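Methyl-coenzyme M reductase subunit beta (PDB 1E6Y) forms part of the nickel enzyme that releases methane from methyl-coenzyme M, using coenzyme B as reductant, in the last step of methanogenesis. Local coordinates at residues Ala238-Asn243 with Gly306-Thr311. Residues are numbered along the deposited sequence; the frame is centred on the assembly and turned at random.
Sequences AYQGLN and GTLAAT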
# COMPACT_ATOMS: atom_id res chain seq x y z
N ALA E 238 12.61 -20.73 27.26
CA ALA E 238 12.59 -21.55 28.47
C ALA E 238 12.56 -20.70 29.74
O ALA E 238 11.71 -20.88 30.61
CB ALA E 238 13.79 -22.49 28.50
N TYR E 239 13.48 -19.74 29.82
CA TYR E 239 13.65 -18.95 31.03
C TYR E 239 12.63 -17.81 31.18
O TYR E 239 11.97 -17.71 32.21
CB TYR E 239 15.08 -18.39 31.09
CG TYR E 239 16.09 -19.41 31.56
CD1 TYR E 239 16.78 -20.21 30.64
CD2 TYR E 239 16.32 -19.62 32.92
CE1 TYR E 239 17.67 -21.20 31.07
CE2 TYR E 239 17.20 -20.61 33.36
CZ TYR E 239 17.87 -21.39 32.43
OH TYR E 239 18.73 -22.38 32.86
N GLN E 240 12.50 -16.98 30.16
CA GLN E 240 11.54 -15.88 30.21
C GLN E 240 10.10 -16.38 30.03
O GLN E 240 9.21 -15.98 30.78
CB GLN E 240 11.85 -14.82 29.16
CG GLN E 240 11.01 -13.56 29.30
CD GLN E 240 11.16 -12.62 28.13
OE1 GLN E 240 10.94 -13.00 26.97
NE2 GLN E 240 11.52 -11.37 28.41
N GLY E 241 9.90 -17.26 29.06
CA GLY E 241 8.55 -17.67 28.72
C GLY E 241 7.95 -18.74 29.62
O GLY E 241 6.77 -18.68 29.95
N LEU E 242 8.77 -19.72 30.00
CA LEU E 242 8.25 -20.92 30.64
C LEU E 242 8.76 -21.12 32.06
O LEU E 242 8.70 -22.23 32.60
CB LEU E 242 8.57 -22.14 29.78
CG LEU E 242 8.02 -22.10 28.34
CD1 LEU E 242 8.44 -23.35 27.58
CD2 LEU E 242 6.50 -21.97 28.37
N ASN E 243 9.24 -20.04 32.67
CA ASN E 243 9.62 -20.02 34.09
C ASN E 243 10.61 -21.14 34.43
O ASN E 243 10.45 -21.84 35.43
CB ASN E 243 8.36 -20.11 34.97
CG ASN E 243 8.65 -19.90 36.45
OD1 ASN E 243 9.60 -19.21 36.82
ND2 ASN E 243 7.82 -20.47 37.30
N GLY E 306 14.92 -11.14 33.86
CA GLY E 306 14.90 -9.93 34.65
C GLY E 306 13.95 -8.88 34.11
O GLY E 306 13.29 -8.18 34.87
N THR E 307 13.88 -8.77 32.78
CA THR E 307 12.99 -7.83 32.11
C THR E 307 11.53 -8.13 32.43
O THR E 307 10.75 -7.22 32.75
CB THR E 307 13.20 -7.87 30.57
OG1 THR E 307 14.56 -7.51 30.26
CG2 THR E 307 12.26 -6.90 29.87
N LEU E 308 11.16 -9.41 32.37
CA LEU E 308 9.79 -9.81 32.68
C LEU E 308 9.51 -9.76 34.18
O LEU E 308 8.44 -9.31 34.60
CB LEU E 308 9.52 -11.22 32.15
CG LEU E 308 8.11 -11.79 32.38
CD1 LEU E 308 7.05 -10.84 31.82
CD2 LEU E 308 8.00 -13.16 31.73
N ALA E 309 10.49 -10.16 34.98
CA ALA E 309 10.35 -10.10 36.44
C ALA E 309 10.13 -8.66 36.90
O ALA E 309 9.21 -8.39 37.68
CB ALA E 309 11.59 -10.68 37.11
N ALA E 310 10.89 -7.74 36.33
CA ALA E 310 10.75 -6.32 36.63
C ALA E 310 9.38 -5.80 36.20
O ALA E 310 8.80 -4.97 36.89
CB ALA E 310 11.86 -5.52 35.95
N THR E 311 8.88 -6.29 35.07
CA THR E 311 7.54 -5.93 34.60
C THR E 311 6.48 -6.39 35.59
O THR E 311 5.60 -5.61 35.98
CB THR E 311 7.24 -6.56 33.21
OG1 THR E 311 8.13 -6.01 32.23
CG2 THR E 311 5.81 -6.27 32.79
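Gln240, in the last turn of helix 228-241, meets Leu308, midway along helix 296-318, and the two backbones come closest here, with their CA atoms 6.8 Å apart. This is a buried helix-helix contact in the largely helical C-terminal domain, away from the coenzyme sites. The first helix is running out: its final turn widens to a pi-type turn, and Leu242 is the first residue to leave helical angles. The second helix continues regularly through all of 306-311.

Leu308 directs its side chain at the other helix. CG stands anti to the backbone N (chi1 -179°), which swings it toward the glutamine, and the turn about CB-CG then puts methyl CD2 3.2 Å from Gln240 O, a close approach at the end of the helix. The same methyl lies 3.9 Å from Gln240 CG, and Leu308 CB is 4.0 Å from that methylene, so the leucine packs obliquely against the aliphatic part of the glutamine. Gln240 starts out alongside rather than at its partner, but with CG anti to the backbone N (chi1 -171°) and the chain extended beyond it, the amide is carried across to the helix. There NE2 donates to the carbonyls of Ala304, one turn before Leu308, and of Phe385. Two bonds thus hold the buried amide nitrogen, while Cys389 of helix 387-395 packs against both Gln240 and Leu308.

Gln240 NE2 also comes near Thr307, 4.4 Å from its CB. The Thr307 hydroxyl pairs with Ala303 O and Asn332 ND2, whereas its carbonyl O takes Thr311 N and, from the opposite face of its plane, Thr311 OG1 at 2.9 Å.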